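Side-chain contacts in putative isocitrate dehydrogenase, NAD-dependent (PDB 6LKY), which probably catalyses the NAD-dependent oxidation of isocitrate, with a magnesium ion as cofactor: residues L69-P72 and R78-N81; A41-E44 and T48-P51. The protein carries 1 engineered substitution. All coordinates share one frame; numbering follows the deposited sequence. Where two conformers were deposited one is given.

In the fold
Contact 2 comes first along the chain and packs behind contact 1, with the two centres about 10 Å apart. V80 joins them. Its CG1 meets L50 CG of contact 2 at 3.7 Å, and its CG2 lies 3.6 Å from P49 O. D10 also links the two, since one carboxylate oxygen takes the backbone N-H of A41 and the other that of T70. Contact 1 lies in the NAD pocket and also grips the bound citrate. Contact 2 is a surface contact further out. The side chain of P49 is about 12 Å from the bound NAD and about 8 Å from the side chain of T71.

Contact 1 of 2, residues L69-P72 and R78-N81; sequences LTTP and RSVN. With NAD (nicotinamide-adenine-dinucleotide), chain C; CIT (citric acid), chain E.
The N81 amide lies between L69 and the cofactor. The nicotinamide carboxamide of NAD lies over one face, its plane steeply tilted, with C7N 3.2 Å from N81 ND2. L69 CB, CG and CD1 crowd the OD1 end from the side away from NAD, with L69 CB 3.5 Å from N81 OD1. At the other end ND2 turns its N-H bonds to L69 O and citrate O3. This is the loop from strand 63-66 to helix 80-87 in the isocitrate/isopropylmalate dehydrogenase fold, and S79 is the N-cap of that helix. The bond from N81 ND2 to L69 O is weak (3.3 Å). The one from N81 ND2 to citrate O3 is 2.9 Å and straighter, at 168°. N81 OD1 is held by K66 NZ. With an alanine at N81, citrate O3 and L69 O would probably lose a donor and K66 NZ an acceptor, and a gap would open beside the nicotinamide.

Citrate probably came from the crystallisation liquor. Its partners R85, R95 and R116, with K174 of the second subunit, are consistent with a substrate site. T71 OG1 also donates to O3, and the S79 hydroxyl gives it a bond so short that its length is doubtful. S79 OG accepts from V82 N, which caps the helix. T71 N and O both bond to the ribose hydroxyl O3D. In the L69 conformer given, L69 CD1 packs on V80 CG1 at 3.7 Å. One water donates to T70 O and to T71 OG1 (2.7 Å) and accepts from V80 N (2.7 Å).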
loop_
_atom_site.group_PDB
_atom_site.type_symbol
_atom_site.label_atom_id
_atom_site.label_comp_id
_atom_site.label_asym_id
_atom_site.label_seq_id
_atom_site.Cartn_x
_atom_site.Cartn_y
_atom_site.Cartn_z
ATOM N N LEU A 69 -18.110 -1.186 10.905
ATOM C CA LEU A 69 -18.993 -2.287 10.551
ATOM C C LEU A 69 -18.159 -3.461 10.060
ATOM O O LEU A 69 -17.299 -3.294 9.189
ATOM C CB LEU A 69 -20.007 -1.847 9.493
ATOM C CG LEU A 69 -20.952 -0.749 9.996
ATOM C CD1 LEU A 69 -21.992 -0.361 8.941
ATOM C CD2 LEU A 69 -21.639 -1.211 11.274
ATOM N N THR A 70 -18.403 -4.639 10.636
ATOM C CA THR A 70 -17.708 -5.857 10.213
ATOM C C THR A 70 -18.139 -6.270 8.805
ATOM O O THR A 70 -19.334 -6.309 8.502
ATOM C CB THR A 70 -18.012 -6.987 11.204
ATOM O OG1 THR A 70 -17.307 -6.745 12.428
ATOM C CG2 THR A 70 -17.634 -8.374 10.631
ATOM N N THR A 71 -17.170 -6.591 7.942
ATOM C CA THR A 71 -17.458 -7.228 6.662
ATOM C C THR A 71 -16.823 -8.612 6.620
ATOM O O THR A 71 -15.612 -8.730 6.844
ATOM C CB THR A 71 -16.930 -6.369 5.485
ATOM O OG1 THR A 71 -17.531 -5.070 5.543
ATOM C CG2 THR A 71 -17.225 -7.027 4.115
ATOM N N PRO A 72 -17.583 -9.670 6.323
ATOM C CA PRO A 72 -16.989 -11.016 6.269
ATOM C C PRO A 72 -16.042 -11.189 5.084
ATOM O O PRO A 72 -16.207 -10.584 4.018
ATOM C CB PRO A 72 -18.201 -11.954 6.151
ATOM C CG PRO A 72 -19.434 -11.083 6.230
ATOM C CD PRO A 72 -19.022 -9.661 6.016
ATOM N N ARG A 78 -21.928 -8.296 1.184
ATOM C CA ARG A 78 -21.032 -7.229 0.763
ATOM C C ARG A 78 -20.938 -6.172 1.858
ATOM O O ARG A 78 -21.877 -5.964 2.630
ATOM C CB ARG A 78 -21.519 -6.584 -0.542
ATOM C CG ARG A 78 -21.587 -7.519 -1.746
ATOM C CD ARG A 78 -20.322 -7.446 -2.620
ATOM N NE ARG A 78 -20.096 -8.696 -3.333
ATOM C CZ ARG A 78 -18.936 -9.048 -3.882
ATOM N NH1 ARG A 78 -18.810 -10.211 -4.506
ATOM N NH2 ARG A 78 -17.896 -8.229 -3.816
ATOM N N SER A 79 -19.783 -5.511 1.925
ATOM C CA SER A 79 -19.535 -4.462 2.912
ATOM C C SER A 79 -20.702 -3.487 2.998
ATOM O O SER A 79 -21.089 -2.874 1.998
ATOM C CB SER A 79 -18.256 -3.697 2.547
ATOM O OG SER A 79 -18.103 -2.536 3.360
ATOM N N VAL A 80 -21.250 -3.335 4.204
ATOM C CA VAL A 80 -22.269 -2.317 4.424
ATOM C C VAL A 80 -21.665 -0.918 4.321
ATOM O O VAL A 80 -22.345 0.032 3.912
ATOM C CB VAL A 80 -22.957 -2.553 5.785
ATOM C CG1 VAL A 80 -24.048 -1.503 6.028
ATOM C CG2 VAL A 80 -23.537 -3.972 5.839
ATOM N N ASN A 81 -20.391 -0.756 4.675
ATOM C CA ASN A 81 -19.749 0.546 4.503
ATOM C C ASN A 81 -19.796 0.977 3.049
ATOM O O ASN A 81 -20.186 2.113 2.720
ATOM C CB ASN A 81 -18.308 0.481 5.005
ATOM C CG ASN A 81 -18.228 0.018 6.453
ATOM O OD1 ASN A 81 -18.791 0.661 7.342
ATOM N ND2 ASN A 81 -17.571 -1.122 6.690
HETATM P PA NAD C . -9.103 -3.373 12.277
HETATM O O1A NAD C . -10.429 -3.766 12.880
HETATM O O2A NAD C . -9.055 -1.902 11.999
HETATM O O5B NAD C . -7.923 -3.856 13.244
HETATM C C5B NAD C . -6.575 -3.668 12.821
HETATM C C4B NAD C . -5.691 -3.539 14.046
HETATM O O4B NAD C . -5.893 -2.211 14.572
HETATM C C3B NAD C . -6.116 -4.550 15.103
HETATM O O3B NAD C . -4.981 -5.109 15.747
HETATM C C2B NAD C . -6.932 -3.712 16.076
HETATM O O2B NAD C . -6.917 -4.198 17.428
HETATM C C1B NAD C . -6.350 -2.315 15.919
HETATM N N9A NAD C . -7.466 -1.432 16.225
HETATM C C8A NAD C . -8.172 -0.742 15.129
HETATM N N7A NAD C . -9.012 0.155 15.945
HETATM C C5A NAD C . -8.047 0.772 16.851
HETATM C C6A NAD C . -8.701 1.175 18.161
HETATM N N6A NAD C . -9.538 2.362 17.929
HETATM N N1A NAD C . -7.622 1.511 19.103
HETATM C C2A NAD C . -6.731 0.382 19.435
HETATM N N3A NAD C . -6.966 -0.770 18.561
HETATM C C4A NAD C . -7.100 -0.360 17.165
HETATM O O3 NAD C . -8.876 -4.101 10.864
HETATM P PN NAD C . -9.129 -5.644 10.542
HETATM O O1N NAD C . -8.852 -6.559 11.693
HETATM O O2N NAD C . -8.254 -5.950 9.337
HETATM O O5D NAD C . -10.680 -5.776 10.142
HETATM C C5D NAD C . -11.668 -6.073 11.143
HETATM C C4D NAD C . -13.058 -5.834 10.567
HETATM O O4D NAD C . -13.339 -4.429 10.441
HETATM C C3D NAD C . -13.197 -6.457 9.177
HETATM O O3D NAD C . -14.429 -7.171 9.146
HETATM C C2D NAD C . -13.256 -5.250 8.258
HETATM O O2D NAD C . -14.052 -5.445 7.091
HETATM C C1D NAD C . -13.890 -4.180 9.136
HETATM N N1N NAD C . -13.607 -2.849 8.539
HETATM C C2N NAD C . -14.469 -1.786 9.036
HETATM C C3N NAD C . -14.184 -0.581 8.169
HETATM C C7N NAD C . -15.282 0.486 8.223
HETATM O O7N NAD C . -14.752 1.804 8.171
HETATM N N7N NAD C . -16.174 0.279 9.361
HETATM C C4N NAD C . -12.775 -0.032 8.327
HETATM C C5N NAD C . -11.724 -1.123 8.261
HETATM C C6N NAD C . -12.157 -2.556 8.583
HETATM C C1 CIT E . -12.852 1.219 5.097
HETATM O O1 CIT E . -13.349 2.328 5.370
HETATM O O2 CIT E . -11.608 1.139 4.967
HETATM C C2 CIT E . -13.755 0.015 4.916
HETATM C C3 CIT E . -13.140 -1.028 3.996
HETATM O O7 CIT E . -12.038 -1.662 4.671
HETATM C C4 CIT E . -14.145 -2.077 3.560
HETATM C C5 CIT E . -14.838 -2.716 4.729
HETATM O O3 CIT E . -16.079 -2.669 4.796
HETATM O O4 CIT E . -14.182 -3.309 5.617
HETATM C C6 CIT E . -12.624 -0.385 2.732
HETATM O O5 CIT E . -13.131 0.700 2.362
HETATM O O6 CIT E . -11.709 -0.938 2.070
HETATM O O HOH W 1 -19.920 -4.227 6.425
#

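Contact 2 of 2, residues A41-E44 and T48-P51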
loop_
_atom_site.group_PDB
_atom_site.type_symbol
_atom_site.label_atom_id
_atom_site.label_comp_id
_atom_site.label_asym_id
_atom_site.label_seq_id
_atom_site.Cartn_x
_atom_site.Cartn_y
_atom_site.Cartn_z
ATOM N N ALA A 41 -24.161 -6.524 13.827
ATOM C CA ALA A 41 -25.182 -6.315 14.845
ATOM C C ALA A 41 -26.570 -6.436 14.235
ATOM O O ALA A 41 -27.427 -7.160 14.768
ATOM C CB ALA A 41 -24.987 -4.950 15.517
ATOM N N ALA A 42 -26.775 -5.829 13.055
ATOM C CA ALA A 42 -28.093 -5.900 12.437
ATOM C C ALA A 42 -28.398 -7.318 11.969
ATOM O O ALA A 42 -29.529 -7.804 12.135
ATOM C CB ALA A 42 -28.196 -4.895 11.286
ATOM N N VAL A 43 -27.382 -8.032 11.475
ATOM C CA VAL A 43 -27.598 -9.427 11.110
ATOM C C VAL A 43 -28.079 -10.211 12.319
ATOM O O VAL A 43 -28.999 -11.033 12.222
ATOM C CB VAL A 43 -26.321 -10.054 10.521
ATOM C CG1 VAL A 43 -26.466 -11.588 10.461
ATOM C CG2 VAL A 43 -26.039 -9.501 9.128
ATOM N N GLU A 44 -27.469 -9.966 13.480
ATOM C CA GLU A 44 -27.843 -10.742 14.653
ATOM C C GLU A 44 -29.214 -10.336 15.163
ATOM O O GLU A 44 -29.951 -11.179 15.688
ATOM C CB GLU A 44 -26.777 -10.598 15.735
ATOM C CG GLU A 44 -25.526 -11.416 15.422
ATOM C CD GLU A 44 -24.345 -11.052 16.303
ATOM O OE1 GLU A 44 -24.430 -10.037 17.038
ATOM O OE2 GLU A 44 -23.330 -11.783 16.250
ATOM N N THR A 48 -30.703 -9.042 8.710
ATOM C CA THR A 48 -30.182 -8.372 7.510
ATOM C C THR A 48 -29.056 -7.418 7.892
ATOM O O THR A 48 -29.157 -6.737 8.920
ATOM C CB THR A 48 -31.264 -7.572 6.778
ATOM O OG1 THR A 48 -30.634 -6.707 5.822
ATOM C CG2 THR A 48 -32.037 -6.710 7.758
ATOM N N PRO A 49 -28.004 -7.297 7.071
ATOM C CA PRO A 49 -26.917 -6.360 7.429
ATOM C C PRO A 49 -27.276 -4.886 7.242
ATOM O O PRO A 49 -26.602 -4.026 7.813
ATOM C CB PRO A 49 -25.758 -6.788 6.511
ATOM C CG PRO A 49 -26.428 -7.439 5.323
ATOM C CD PRO A 49 -27.696 -8.084 5.859
ATOM N N LEU A 50 -28.319 -4.556 6.487
ATOM C CA LEU A 50 -28.701 -3.161 6.272
ATOM C C LEU A 50 -30.217 -3.084 6.235
ATOM O O LEU A 50 -30.827 -3.151 5.161
ATOM C CB LEU A 50 -28.101 -2.607 4.979
ATOM C CG LEU A 50 -27.577 -1.167 4.921
ATOM C CD1 LEU A 50 -27.620 -0.632 3.500
ATOM C CD2 LEU A 50 -28.308 -0.245 5.847
ATOM N N PRO A 51 -30.865 -2.974 7.395
ATOM C CA PRO A 51 -32.322 -2.789 7.399
ATOM C C PRO A 51 -32.695 -1.568 6.575
ATOM O O PRO A 51 -31.975 -0.565 6.563
ATOM C CB PRO A 51 -32.665 -2.598 8.883
ATOM C CG PRO A 51 -31.498 -3.145 9.640
ATOM C CD PRO A 51 -30.290 -2.997 8.751
#
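V43 turns CG1 anti to its backbone N (chi1 166°), which places CG2 beside that nitrogen and against P49. V43 CG2 sits over the face of the P49 ring, 3.6 Å from P49 N and 3.8 Å from P49 CB. T48 has its OG1 anti to the backbone N (chi1 167°), where the hydroxyl can meet the backbone two residues on. L50 N donates to T48 OG1 at 3.2 Å, with an N-H...O angle of 156°. This is an ST turn. It lies in the loop between helix 39-46 and helix 52-61, with P51 at the N-cap position of the latter. A42 points its CB at this loop. A42 CB comes within 3.1 Å of T48 O, a tight approach, and within 3.8 Å of P51 CD. No hydrogen bond joins the two segments. V43 N is 3.4 Å from T48 O, but the angle is poor. The helix and the loop therefore meet by packing. P49 and G39 are joined by a backbone hydrogen bond. L50 also packs on T83 and L84 of helix 80-87. Y77 touches both V43 and P49, while A42 touches S37.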